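Local coordinates for putative ABC transporter amino acid-binding protein (Sinorhizobium meliloti, PDB 2Q88) that binds the compatible solute ectoine as the substrate-binding protein of an ABC transporter, probably delivering it for uptake in osmoprotection, at residues L80-E85 / V90-P95; Q94-D99 / G229-I234; K117-N122 / R146-V151. All blocks are in the same frame, centred on the assembly; numbering follows the deposited sequence.

Contact 1 (L80-E85 / V90-P95); sequences LFMKPE and VAYSQP. With 4CS ((4S)-2-methyl-1,4,5,6-tetrahydropyrimidine-4-carboxylic acid), chain F.
The Met82 chain lies across one face of the Tyr92 ring, the two side chains running past each other in opposite directions. CG of Met82 sits over the centre of the Tyr92 ring, 3.7 Å from the centroid and 2° off the ring normal. The first torsion brings this about: with CG anti to the carbonyl carbon (chi1 -59°) and the chain extended beyond it, the sulfur still travels over the same face. SD stands 4.4 Å from the Tyr92 centroid, so a CH-pi contact and a Met-aromatic contact share one face. Val90 CG2 covers the opposite face nearer the rim, leaving the phenol ring clamped between two aliphatic groups. Past the sulfur, Met82 CE presses on Ser93 O at 3.1 Å, a buried carbonyl for which the model offers no polar partner, and then touches the ring of Pro95.

In the two-lobed fold of family 3 solute-binding proteins, this packing stands directly behind the ligand cleft. The Tyr92 hydroxyl donates to Leu80 O over 2.9 Å, approaching from well above the carbonyl plane rather than along a lone pair, while the Leu80 side chain crosses the tyrosine at about a right angle and sets CD2 3.7 Å from Tyr92 OH. The N-H of the same peptide turns to the substrate: Phe81 N donates to ectoine OXT over 2.9 Å at 161°. Ectoine is also hydrogen-bonded by Arg86, whose NH1 reaches Phe81 O, and Phe81 CE2 comes within 3.4 Å of the ectoine ring nitrogen N.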
ATOM      1  N   LEU A  80       0.450  -3.102  -0.442  1.00 24.70           N
ATOM      2  CA  LEU A  80      -0.380  -3.893   0.482  1.00 24.63           C
ATOM      3  C   LEU A  80       0.495  -4.442   1.608  1.00 23.98           C
ATOM      4  O   LEU A  80       1.144  -5.491   1.470  1.00 24.10           O
ATOM      5  CB  LEU A  80      -1.137  -5.010  -0.255  1.00 25.26           C
ATOM      6  CG  LEU A  80      -2.221  -5.736   0.558  1.00 25.82           C
ATOM      7  CD1 LEU A  80      -3.490  -4.897   0.710  1.00 27.90           C
ATOM      8  CD2 LEU A  80      -2.537  -7.080  -0.065  1.00 29.19           C
ATOM      9  N   PHE A  81       0.527  -3.707   2.715  1.00 22.41           N
ATOM     10  CA  PHE A  81       1.474  -3.948   3.789  1.00 22.14           C
ATOM     11  C   PHE A  81       1.333  -5.345   4.393  1.00 22.90           C
ATOM     12  O   PHE A  81       0.214  -5.848   4.547  1.00 22.19           O
ATOM     13  CB  PHE A  81       1.305  -2.908   4.902  1.00 21.75           C
ATOM     14  CG  PHE A  81       1.582  -1.482   4.479  1.00 21.35           C
ATOM     15  CD1 PHE A  81       2.741  -1.149   3.772  1.00 20.92           C
ATOM     16  CD2 PHE A  81       0.722  -0.451   4.883  1.00 21.49           C
ATOM     17  CE1 PHE A  81       3.004   0.188   3.418  1.00 21.38           C
ATOM     18  CE2 PHE A  81       0.982   0.888   4.525  1.00 21.87           C
ATOM     19  CZ  PHE A  81       2.122   1.193   3.799  1.00 22.33           C
ATOM     20  N   MET A  82       2.470  -5.953   4.735  1.00 23.31           N
ATOM     21  CA  MET A  82       2.491  -7.290   5.325  1.00 24.79           C
ATOM     22  C   MET A  82       2.005  -7.271   6.755  1.00 25.40           C
ATOM     23  O   MET A  82       2.417  -6.422   7.543  1.00 25.71           O
ATOM     24  CB  MET A  82       3.898  -7.874   5.306  1.00 24.63           C
ATOM     25  CG  MET A  82       4.509  -8.004   3.922  1.00 24.29           C
ATOM     26  SD  MET A  82       5.960  -9.096   3.994  1.00 27.23           S
ATOM     27  CE  MET A  82       6.811  -8.547   2.532  1.00 23.95           C
ATOM     28  N   LYS A  83       1.147  -8.235   7.074  1.00 26.39           N
ATOM     29  CA  LYS A  83       0.610  -8.439   8.411  1.00 27.03           C
ATOM     30  C   LYS A  83       0.321  -9.921   8.563  1.00 27.30           C
ATOM     31  O   LYS A  83      -0.033 -10.580   7.586  1.00 28.04           O
ATOM     32  CB  LYS A  83      -0.711  -7.691   8.592  1.00 26.84           C
ATOM     33  CG  LYS A  83      -0.636  -6.191   8.509  1.00 29.05           C
ATOM     34  CD  LYS A  83      -1.996  -5.626   8.138  1.00 32.08           C
ATOM     35  CE  LYS A  83      -2.953  -5.679   9.303  1.00 34.11           C
ATOM     36  NZ  LYS A  83      -4.237  -5.011   8.947  1.00 37.09           N
ATOM     37  N   PRO A  84       0.447 -10.446   9.777  1.00 27.84           N
ATOM     38  CA  PRO A  84       0.181 -11.865  10.036  1.00 27.80           C
ATOM     39  C   PRO A  84      -1.056 -12.393   9.292  1.00 27.82           C
ATOM     40  O   PRO A  84      -0.939 -13.349   8.532  1.00 27.51           O
ATOM     41  CB  PRO A  84      -0.006 -11.898  11.549  1.00 28.38           C
ATOM     42  CG  PRO A  84       0.955 -10.838  12.037  1.00 27.76           C
ATOM     43  CD  PRO A  84       0.861  -9.727  11.000  1.00 27.47           C
ATOM     44  N   GLU A  85      -2.207 -11.735   9.466  1.00 27.90           N
ATOM     45  CA  GLU A  85      -3.469 -12.113   8.795  1.00 28.03           C
ATOM     46  C   GLU A  85      -3.393 -12.171   7.281  1.00 27.63           C
ATOM     47  O   GLU A  85      -3.969 -13.062   6.662  1.00 27.29           O
ATOM     48  CB  GLU A  85      -4.612 -11.172   9.182  1.00 28.57           C
ATOM     49  CG  GLU A  85      -4.172  -9.741   9.455  1.00 31.69           C
ATOM     50  CD  GLU A  85      -3.763  -9.559  10.903  1.00 33.48           C
ATOM     51  OE1 GLU A  85      -2.554  -9.435  11.174  1.00 32.70           O
ATOM     52  OE2 GLU A  85      -4.660  -9.563  11.777  1.00 37.50           O
ATOM     53  N   VAL A  90      -1.943 -15.052   1.527  1.00 27.98           N
ATOM     54  CA  VAL A  90      -1.187 -14.880   0.281  1.00 28.07           C
ATOM     55  C   VAL A  90       0.278 -15.292   0.439  1.00 27.97           C
ATOM     56  O   VAL A  90       0.772 -15.422   1.558  1.00 28.93           O
ATOM     57  CB  VAL A  90      -1.227 -13.403  -0.204  1.00 27.68           C
ATOM     58  CG1 VAL A  90      -2.646 -12.973  -0.483  1.00 28.10           C
ATOM     59  CG2 VAL A  90      -0.594 -12.478   0.825  1.00 27.70           C
ATOM     60  N   ALA A  91       0.961 -15.489  -0.686  1.00 27.63           N
ATOM     61  CA  ALA A  91       2.402 -15.721  -0.698  1.00 26.74           C
ATOM     62  C   ALA A  91       3.105 -14.412  -1.074  1.00 26.52           C
ATOM     63  O   ALA A  91       3.099 -14.012  -2.231  1.00 26.47           O
ATOM     64  CB  ALA A  91       2.748 -16.815  -1.694  1.00 26.91           C
ATOM     65  N   TYR A  92       3.693 -13.762  -0.074  1.00 25.38           N
ATOM     66  CA  TYR A  92       4.383 -12.488  -0.229  1.00 24.95           C
ATOM     67  C   TYR A  92       5.813 -12.670  -0.697  1.00 24.40           C
ATOM     68  O   TYR A  92       6.484 -13.639  -0.330  1.00 23.34           O
ATOM     69  CB  TYR A  92       4.432 -11.757   1.114  1.00 25.25           C
ATOM     70  CG  TYR A  92       3.293 -10.795   1.390  1.00 25.44           C
ATOM     71  CD1 TYR A  92       3.147  -9.622   0.653  1.00 26.15           C
ATOM     72  CD2 TYR A  92       2.408 -11.030   2.437  1.00 26.27           C
ATOM     73  CE1 TYR A  92       2.111  -8.719   0.929  1.00 25.98           C
ATOM     74  CE2 TYR A  92       1.368 -10.144   2.723  1.00 26.23           C
ATOM     75  CZ  TYR A  92       1.223  -9.005   1.963  1.00 26.34           C
ATOM     76  OH  TYR A  92       0.204  -8.132   2.253  1.00 26.71           O
ATOM     77  N   SER A  93       6.283 -11.716  -1.492  1.00 23.72           N
ATOM     78  CA  SER A  93       7.697 -11.576  -1.758  1.00 23.47           C
ATOM     79  C   SER A  93       8.380 -11.025  -0.514  1.00 23.82           C
ATOM     80  O   SER A  93       7.732 -10.753   0.485  1.00 23.76           O
ATOM     81  CB  SER A  93       7.912 -10.572  -2.891  1.00 23.80           C
ATOM     82  OG  SER A  93       7.639  -9.260  -2.425  1.00 23.33           O
ATOM     83  N   GLN A  94       9.693 -10.840  -0.595  1.00 24.11           N
ATOM     84  CA  GLN A  94      10.453 -10.120   0.428  1.00 23.88           C
ATOM     85  C   GLN A  94      10.058  -8.627   0.406  1.00 23.90           C
ATOM     86  O   GLN A  94       9.401  -8.199  -0.541  1.00 24.71           O
ATOM     87  CB  GLN A  94      11.954 -10.341   0.182  1.00 24.21           C
ATOM     88  CG  GLN A  94      12.422 -11.781   0.520  1.00 24.53           C
ATOM     89  CD  GLN A  94      12.190 -12.172   1.980  1.00 25.58           C
ATOM     90  OE1 GLN A  94      12.316 -11.345   2.889  1.00 26.27           O
ATOM     91  NE2 GLN A  94      11.858 -13.437   2.203  1.00 25.29           N
ATOM     92  N   PRO A  95      10.402  -7.855   1.441  1.00 23.59           N
ATOM     93  CA  PRO A  95       9.925  -6.476   1.562  1.00 23.48           C
ATOM     94  C   PRO A  95      10.404  -5.553   0.455  1.00 23.25           C
ATOM     95  O   PRO A  95      11.508  -5.713  -0.065  1.00 22.93           O
ATOM     96  CB  PRO A  95      10.482  -6.008   2.909  1.00 23.58           C
ATOM     97  CG  PRO A  95      10.930  -7.225   3.622  1.00 23.76           C
ATOM     98  CD  PRO A  95      11.264  -8.236   2.572  1.00 23.54           C
TER
HETATM   99  O   4CS F 501      -3.701  -1.521   3.904  1.00 22.38           O
HETATM  100  C   4CS F 501      -2.674  -1.151   3.334  1.00 21.89           C
HETATM  101  OXT 4CS F 501      -1.840  -1.985   2.961  1.00 22.40           O
HETATM  102  CA  4CS F 501      -2.417   0.334   3.116  1.00 21.02           C
HETATM  103  CB  4CS F 501      -3.664   1.106   2.730  1.00 20.98           C
HETATM  104  CAD 4CS F 501      -3.323   2.592   2.577  1.00 20.33           C
HETATM  105  NAG 4CS F 501      -2.218   2.748   1.596  1.00 20.20           N
HETATM  106  CAI 4CS F 501      -1.274   1.730   1.393  1.00 20.63           C
HETATM  107  CAA 4CS F 501      -0.147   1.907   0.361  1.00 20.18           C
HETATM  108  N   4CS F 501      -1.362   0.525   2.104  1.00 20.65           N

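Contact 2 (Q94-D99 / G229-I234); sequences QPILCD and GEFAKI
Pro95 O accepts a hydrogen bond from Lys226 NZ, and the ring of Phe231 is a more distant neighbour, its CZ standing 4.4 Å from Pro95 O in an oblique approach. The same lysine also makes a cation-pi contact with Phe231. The aromatic group meets the next residue with its rim. Ile96 O lies close to the ring plane, 3.3 Å from Phe231 CZ, where the slightly positive C-H edge probably suits a carbonyl oxygen. No hydrogen bond joins the two segments.

Beside this oxygen, Ile96 CG2 packs 3.8 Å from Phe231 CE1, again in the plane of the ring. This methyl branch is anti to the Ile96 backbone N, while Phe231 CG is anti to its own backbone N (chi1 174°), which sends the ring toward the 94-99 segment. That segment is the approach to strand 98-106, one of the connections between the two lobes of a periplasmic-type binding protein, and the disulfide Cys98-Cys202 fastens it to strand 201-202. Helix 230-235 belongs to the lobe being left, with Phe231 also packed against helix 242-246; Gly229, with a positive phi of 99°, ends helix 212-228 and takes the N-cap position of the new one. With a serine in place of Phe231, the Lys226 ammonium would be without its ring, and the packing beside Ile96 CG2 would probably be left with a gap.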
ATOM      1  N   GLN A  94       9.693 -10.840  -0.595  1.00 24.11           N
ATOM      2  CA  GLN A  94      10.453 -10.120   0.428  1.00 23.88           C
ATOM      3  C   GLN A  94      10.058  -8.627   0.406  1.00 23.90           C
ATOM      4  O   GLN A  94       9.401  -8.199  -0.541  1.00 24.71           O
ATOM      5  CB  GLN A  94      11.954 -10.341   0.182  1.00 24.21           C
ATOM      6  CG  GLN A  94      12.422 -11.781   0.520  1.00 24.53           C
ATOM      7  CD  GLN A  94      12.190 -12.172   1.980  1.00 25.58           C
ATOM      8  OE1 GLN A  94      12.316 -11.345   2.889  1.00 26.27           O
ATOM      9  NE2 GLN A  94      11.858 -13.437   2.203  1.00 25.29           N
ATOM     10  N   PRO A  95      10.402  -7.855   1.441  1.00 23.59           N
ATOM     11  CA  PRO A  95       9.925  -6.476   1.562  1.00 23.48           C
ATOM     12  C   PRO A  95      10.404  -5.553   0.455  1.00 23.25           C
ATOM     13  O   PRO A  95      11.508  -5.713  -0.065  1.00 22.93           O
ATOM     14  CB  PRO A  95      10.482  -6.008   2.909  1.00 23.58           C
ATOM     15  CG  PRO A  95      10.930  -7.225   3.622  1.00 23.76           C
ATOM     16  CD  PRO A  95      11.264  -8.236   2.572  1.00 23.54           C
ATOM     17  N   ILE A  96       9.556  -4.590   0.103  1.00 22.96           N
ATOM     18  CA  ILE A  96       9.856  -3.641  -0.966  1.00 22.23           C
ATOM     19  C   ILE A  96       9.658  -2.198  -0.521  1.00 22.67           C
ATOM     20  O   ILE A  96      10.628  -1.429  -0.467  1.00 23.58           O
ATOM     21  CB  ILE A  96       9.001  -3.944  -2.238  1.00 22.22           C
ATOM     22  CG1 ILE A  96       9.314  -5.348  -2.769  1.00 21.01           C
ATOM     23  CG2 ILE A  96       9.270  -2.884  -3.317  1.00 20.35           C
ATOM     24  CD1 ILE A  96       8.412  -5.848  -3.900  1.00 22.81           C
ATOM     25  N   LEU A  97       8.409  -1.828  -0.225  1.00 22.18           N
ATOM     26  CA  LEU A  97       8.049  -0.442   0.127  1.00 22.39           C
ATOM     27  C   LEU A  97       7.647  -0.303   1.590  1.00 23.19           C
ATOM     28  O   LEU A  97       6.652  -0.879   2.032  1.00 23.49           O
ATOM     29  CB  LEU A  97       6.913   0.075  -0.749  1.00 22.05           C
ATOM     30  CG  LEU A  97       7.069  -0.017  -2.274  1.00 21.69           C
ATOM     31  CD1 LEU A  97       5.902   0.704  -2.927  1.00 23.06           C
ATOM     32  CD2 LEU A  97       8.374   0.628  -2.723  1.00 20.30           C
ATOM     33  N   CYS A  98       8.426   0.478   2.321  1.00 24.34           N
ATOM     34  CA  CYS A  98       8.229   0.681   3.754  1.00 25.62           C
ATOM     35  C   CYS A  98       7.715   2.085   4.025  1.00 25.22           C
ATOM     36  O   CYS A  98       8.148   3.031   3.382  1.00 25.35           O
ATOM     37  CB  CYS A  98       9.554   0.461   4.486  1.00 26.59           C
ATOM     38  SG  CYS A  98      10.175  -1.225   4.337  1.00 32.53           S
ATOM     39  N   ASP A  99       6.779   2.223   4.963  1.00 25.34           N
ATOM     40  CA  ASP A  99       6.297   3.548   5.357  1.00 25.47           C
ATOM     41  C   ASP A  99       5.587   3.549   6.700  1.00 25.45           C
ATOM     42  O   ASP A  99       5.053   2.526   7.144  1.00 24.96           O
ATOM     43  CB  ASP A  99       5.363   4.148   4.295  1.00 25.76           C
ATOM     44  CG  ASP A  99       5.464   5.678   4.223  1.00 27.69           C
ATOM     45  OD1 ASP A  99       6.379   6.266   4.840  1.00 31.48           O
ATOM     46  OD2 ASP A  99       4.681   6.386   3.572  1.00 28.95           O
ATOM     47  N   GLY A 229      21.895  -2.377  -6.402  1.00 23.50           N
ATOM     48  CA  GLY A 229      21.549  -0.984  -6.144  1.00 23.49           C
ATOM     49  C   GLY A 229      20.454  -0.480  -7.065  1.00 23.21           C
ATOM     50  O   GLY A 229      20.009   0.671  -6.951  1.00 22.89           O
ATOM     51  N   GLU A 230      20.009  -1.338  -7.981  1.00 22.92           N
ATOM     52  CA  GLU A 230      18.962  -0.960  -8.921  1.00 23.31           C
ATOM     53  C   GLU A 230      17.617  -0.783  -8.215  1.00 23.44           C
ATOM     54  O   GLU A 230      16.818   0.065  -8.600  1.00 23.09           O
ATOM     55  CB  GLU A 230      18.861  -1.982 -10.051  1.00 23.80           C
ATOM     56  CG  GLU A 230      17.924  -1.589 -11.190  1.00 25.92           C
ATOM     57  CD  GLU A 230      18.377  -0.349 -11.959  1.00 30.97           C
ATOM     58  OE1 GLU A 230      19.596  -0.060 -12.016  1.00 31.77           O
ATOM     59  OE2 GLU A 230      17.498   0.333 -12.530  1.00 33.50           O
ATOM     60  N   PHE A 231      17.386  -1.592  -7.180  1.00 23.31           N
ATOM     61  CA  PHE A 231      16.231  -1.456  -6.283  1.00 24.15           C
ATOM     62  C   PHE A 231      16.092  -0.024  -5.754  1.00 24.12           C
ATOM     63  O   PHE A 231      15.044   0.603  -5.923  1.00 23.58           O
ATOM     64  CB  PHE A 231      16.350  -2.497  -5.154  1.00 24.27           C
ATOM     65  CG  PHE A 231      15.311  -2.383  -4.061  1.00 25.30           C
ATOM     66  CD1 PHE A 231      13.976  -2.703  -4.295  1.00 27.01           C
ATOM     67  CD2 PHE A 231      15.693  -2.017  -2.780  1.00 25.85           C
ATOM     68  CE1 PHE A 231      13.031  -2.622  -3.265  1.00 26.08           C
ATOM     69  CE2 PHE A 231      14.756  -1.930  -1.739  1.00 25.64           C
ATOM     70  CZ  PHE A 231      13.427  -2.237  -1.985  1.00 25.83           C
ATOM     71  N   ALA A 232      17.163   0.501  -5.156  1.00 24.02           N
ATOM     72  CA  ALA A 232      17.181   1.872  -4.653  1.00 23.99           C
ATOM     73  C   ALA A 232      16.937   2.885  -5.765  1.00 24.09           C
ATOM     74  O   ALA A 232      16.221   3.851  -5.557  1.00 24.53           O
ATOM     75  CB  ALA A 232      18.495   2.176  -3.923  1.00 23.89           C
ATOM     76  N   LYS A 233      17.500   2.647  -6.946  1.00 24.08           N
ATOM     77  CA  LYS A 233      17.348   3.588  -8.072  1.00 24.69           C
ATOM     78  C   LYS A 233      15.889   3.695  -8.509  1.00 24.43           C
ATOM     79  O   LYS A 233      15.456   4.745  -8.989  1.00 24.54           O
ATOM     80  CB  LYS A 233      18.227   3.193  -9.270  1.00 24.70           C
ATOM     81  CG  LYS A 233      19.712   3.365  -9.048  1.00 25.77           C
ATOM     82  CD  LYS A 233      20.037   4.717  -8.417  1.00 27.71           C
ATOM     83  CE  LYS A 233      21.533   4.979  -8.423  1.00 28.18           C
ATOM     84  NZ  LYS A 233      22.258   3.946  -7.654  1.00 29.14           N
ATOM     85  N   ILE A 234      15.132   2.612  -8.337  1.00 23.75           N
ATOM     86  CA  ILE A 234      13.724   2.610  -8.731  1.00 23.83           C
ATOM     87  C   ILE A 234      12.836   3.284  -7.676  1.00 23.31           C
ATOM     88  O   ILE A 234      12.037   4.168  -8.007  1.00 23.66           O
ATOM     89  CB  ILE A 234      13.230   1.173  -9.047  1.00 23.32           C
ATOM     90  CG1 ILE A 234      13.873   0.658 -10.343  1.00 24.24           C
ATOM     91  CG2 ILE A 234      11.707   1.143  -9.154  1.00 24.10           C
ATOM     92  CD1 ILE A 234      13.728  -0.857 -10.540  1.00 24.85           C
TER

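Contact 3 (K117-N122 / R146-V151); sequences KDIADN and RDRVIV
Arg148 reaches across to the last turn of helix 116-121, where its guanidinium meets the carbonyls of Ile119 and Ala120, and of Asn122 just after the helix. CB already points at the helix, and CG, placed anti to the carbonyl carbon (chi1 -62°), carries the chain in that direction. The bend at chi3 then turns the head group. NE passes 4.0 Å from Asn122 O, and CZ comes closer, 3.2 Å from the same oxygen. Asn122 O lies over one face of the guanidinium. It is also near NH1, but the angle is too poor for a hydrogen bond.

The real bonds run along the edge. NH1 donates to Ile119 O at 2.8 Å and 162°, while NH2 donates to Ala120 O at 3.0 Å and 153°, both oxygens lying near the guanidinium plane. An arginine bonded to carbonyls of the last helical turn places positive charge near the negative end of the helix dipole, which would probably strengthen both bonds. The arginine stems from the 3-10 turn leading into strand 149-151, the second strand of a beta-alpha-beta unit whose first is 127-129 and whose connecting helix is 134-141. NH1 has a further acceptor, Ala125 O, on the way into that first strand, and Ile119 CG2 packs 4.2 Å from NH1.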
ATOM      1  N   LYS A 117      -5.746   6.304  19.313  1.00 25.76           N
ATOM      2  CA  LYS A 117      -6.400   6.341  20.626  1.00 26.35           C
ATOM      3  C   LYS A 117      -7.112   7.669  20.858  1.00 25.67           C
ATOM      4  O   LYS A 117      -8.207   7.701  21.402  1.00 25.44           O
ATOM      5  CB  LYS A 117      -5.378   6.095  21.733  1.00 26.69           C
ATOM      6  CG  LYS A 117      -5.986   5.829  23.102  1.00 29.61           C
ATOM      7  CD  LYS A 117      -4.906   5.450  24.095  1.00 33.03           C
ATOM      8  CE  LYS A 117      -4.208   6.682  24.635  1.00 34.78           C
ATOM      9  NZ  LYS A 117      -5.130   7.531  25.431  1.00 37.27           N
ATOM     10  N   ASP A 118      -6.488   8.761  20.430  1.00 25.33           N
ATOM     11  CA  ASP A 118      -7.072  10.092  20.580  1.00 24.81           C
ATOM     12  C   ASP A 118      -8.419  10.180  19.873  1.00 24.27           C
ATOM     13  O   ASP A 118      -9.345  10.835  20.353  1.00 23.50           O
ATOM     14  CB  ASP A 118      -6.117  11.142  20.027  1.00 25.51           C
ATOM     15  CG  ASP A 118      -4.942  11.409  20.945  1.00 26.35           C
ATOM     16  OD1 ASP A 118      -5.034  11.083  22.144  1.00 30.12           O
ATOM     17  OD2 ASP A 118      -3.883  11.943  20.561  1.00 26.96           O
ATOM     18  N   ILE A 119      -8.523   9.497  18.735  1.00 23.61           N
ATOM     19  CA  ILE A 119      -9.757   9.456  17.967  1.00 23.82           C
ATOM     20  C   ILE A 119     -10.796   8.613  18.681  1.00 23.93           C
ATOM     21  O   ILE A 119     -11.968   8.986  18.730  1.00 24.08           O
ATOM     22  CB  ILE A 119      -9.509   8.893  16.546  1.00 23.33           C
ATOM     23  CG1 ILE A 119      -8.428   9.707  15.818  1.00 23.92           C
ATOM     24  CG2 ILE A 119     -10.814   8.906  15.725  1.00 24.24           C
ATOM     25  CD1 ILE A 119      -7.906   9.013  14.572  1.00 25.51           C
ATOM     26  N   ALA A 120     -10.364   7.479  19.237  1.00 24.07           N
ATOM     27  CA  ALA A 120     -11.268   6.611  19.980  1.00 25.10           C
ATOM     28  C   ALA A 120     -11.846   7.327  21.200  1.00 25.68           C
ATOM     29  O   ALA A 120     -13.024   7.164  21.521  1.00 26.12           O
ATOM     30  CB  ALA A 120     -10.558   5.336  20.396  1.00 25.02           C
ATOM     31  N   ASP A 121     -11.012   8.129  21.855  1.00 26.44           N
ATOM     32  CA  ASP A 121     -11.379   8.862  23.083  1.00 27.30           C
ATOM     33  C   ASP A 121     -12.391  10.005  22.903  1.00 27.08           C
ATOM     34  O   ASP A 121     -13.055  10.404  23.859  1.00 27.08           O
ATOM     35  CB  ASP A 121     -10.116   9.422  23.736  1.00 27.86           C
ATOM     36  CG  ASP A 121      -9.230   8.342  24.350  1.00 30.42           C
ATOM     37  OD1 ASP A 121      -9.715   7.218  24.611  1.00 32.73           O
ATOM     38  OD2 ASP A 121      -8.028   8.536  24.620  1.00 33.20           O
ATOM     39  N   ASN A 122     -12.480  10.547  21.696  1.00 26.63           N
ATOM     40  CA  ASN A 122     -13.389  11.656  21.395  1.00 26.40           C
ATOM     41  C   ASN A 122     -14.570  11.125  20.589  1.00 26.54           C
ATOM     42  O   ASN A 122     -14.386  10.730  19.447  1.00 26.19           O
ATOM     43  CB  ASN A 122     -12.627  12.736  20.604  1.00 26.30           C
ATOM     44  CG  ASN A 122     -13.479  13.943  20.268  1.00 26.85           C
ATOM     45  OD1 ASN A 122     -14.709  13.879  20.285  1.00 26.14           O
ATOM     46  ND2 ASN A 122     -12.823  15.064  19.964  1.00 28.05           N
ATOM     47  N   ARG A 146     -17.145   1.329  14.740  1.00 27.02           N
ATOM     48  CA  ARG A 146     -17.276   1.158  13.287  1.00 27.55           C
ATOM     49  C   ARG A 146     -17.904   2.383  12.616  1.00 27.53           C
ATOM     50  O   ARG A 146     -17.470   2.795  11.543  1.00 27.57           O
ATOM     51  CB  ARG A 146     -18.092  -0.108  12.972  1.00 27.73           C
ATOM     52  CG  ARG A 146     -18.354  -0.368  11.496  1.00 27.77           C
ATOM     53  CD  ARG A 146     -17.130  -0.801  10.706  1.00 28.20           C
ATOM     54  NE  ARG A 146     -16.444   0.329  10.075  1.00 29.54           N
ATOM     55  CZ  ARG A 146     -15.447   0.195   9.204  1.00 29.20           C
ATOM     56  NH1 ARG A 146     -15.012  -1.014   8.883  1.00 28.55           N
ATOM     57  NH2 ARG A 146     -14.879   1.264   8.661  1.00 28.86           N
ATOM     58  N   ASP A 147     -18.899   2.982  13.268  1.00 27.68           N
ATOM     59  CA  ASP A 147     -19.615   4.108  12.672  1.00 27.62           C
ATOM     60  C   ASP A 147     -18.834   5.435  12.658  1.00 27.05           C
ATOM     61  O   ASP A 147     -19.271   6.404  12.034  1.00 27.18           O
ATOM     62  CB  ASP A 147     -21.023   4.262  13.266  1.00 28.19           C
ATOM     63  CG  ASP A 147     -21.020   4.576  14.760  1.00 29.20           C
ATOM     64  OD1 ASP A 147     -19.950   4.802  15.367  1.00 30.18           O
ATOM     65  OD2 ASP A 147     -22.076   4.612  15.426  1.00 34.15           O
ATOM     66  N   ARG A 148     -17.677   5.462  13.320  1.00 25.87           N
ATOM     67  CA  ARG A 148     -16.779   6.626  13.270  1.00 24.64           C
ATOM     68  C   ARG A 148     -15.520   6.364  12.445  1.00 24.28           C
ATOM     69  O   ARG A 148     -14.654   7.233  12.335  1.00 24.21           O
ATOM     70  CB  ARG A 148     -16.389   7.082  14.681  1.00 24.42           C
ATOM     71  CG  ARG A 148     -17.555   7.541  15.518  1.00 24.24           C
ATOM     72  CD  ARG A 148     -17.168   8.514  16.601  1.00 25.29           C
ATOM     73  NE  ARG A 148     -16.765   7.886  17.860  1.00 24.96           N
ATOM     74  CZ  ARG A 148     -15.530   7.888  18.366  1.00 28.00           C
ATOM     75  NH1 ARG A 148     -14.515   8.451  17.710  1.00 27.11           N
ATOM     76  NH2 ARG A 148     -15.304   7.307  19.540  1.00 27.13           N
ATOM     77  N   VAL A 149     -15.418   5.164  11.873  1.00 23.53           N
ATOM     78  CA  VAL A 149     -14.376   4.858  10.901  1.00 22.85           C
ATOM     79  C   VAL A 149     -15.039   4.835   9.526  1.00 23.03           C
ATOM     80  O   VAL A 149     -15.801   3.933   9.215  1.00 21.70           O
ATOM     81  CB  VAL A 149     -13.633   3.531  11.195  1.00 23.29           C
ATOM     82  CG1 VAL A 149     -12.499   3.317  10.172  1.00 23.22           C
ATOM     83  CG2 VAL A 149     -13.054   3.545  12.585  1.00 23.52           C
ATOM     84  N   ILE A 150     -14.753   5.866   8.735  1.00 21.99           N
ATOM     85  CA  ILE A 150     -15.497   6.159   7.528  1.00 22.96           C
ATOM     86  C   ILE A 150     -14.688   5.721   6.313  1.00 23.06           C
ATOM     87  O   ILE A 150     -13.564   6.166   6.119  1.00 23.73           O
ATOM     88  CB  ILE A 150     -15.789   7.689   7.447  1.00 22.47           C
ATOM     89  CG1 ILE A 150     -16.466   8.220   8.731  1.00 23.09           C
ATOM     90  CG2 ILE A 150     -16.529   8.058   6.151  1.00 23.44           C
ATOM     91  CD1 ILE A 150     -17.745   7.490   9.173  1.00 24.52           C
ATOM     92  N   VAL A 151     -15.247   4.834   5.503  1.00 23.52           N
ATOM     93  CA  VAL A 151     -14.519   4.363   4.324  1.00 23.64           C
ATOM     94  C   VAL A 151     -14.365   5.518   3.333  1.00 23.56           C
ATOM     95  O   VAL A 151     -15.329   6.241   3.070  1.00 24.17           O
ATOM     96  CB  VAL A 151     -15.226   3.167   3.673  1.00 24.02           C
ATOM     97  CG1 VAL A 151     -14.516   2.737   2.393  1.00 24.83           C
ATOM     98  CG2 VAL A 151     -15.325   1.985   4.677  1.00 24.92           C
TER

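How the contacts relate
Along the chain contact 1 comes first and runs straight into contact 2, the two sharing Gln94 and Pro95. Their centres are 15 Å apart, and Phe81 CE1 touches Leu97 O at 4.0 Å. Contact 3 falls in the sequence between the two halves of contact 2, about 26 Å from contact 1 and 33 Å from contact 2, centre to centre. Contacts 2 and 3 reach the same mixed sheet, through strands 98-106 and 149-151. Contacts 1 and 2 probably lie in the same lobe, contact 1 lining the ectoine site through Leu80 and Phe81 and contact 2 set farther back, whereas contact 3 belongs to the periphery of the other, in keeping with a two-lobe binding protein.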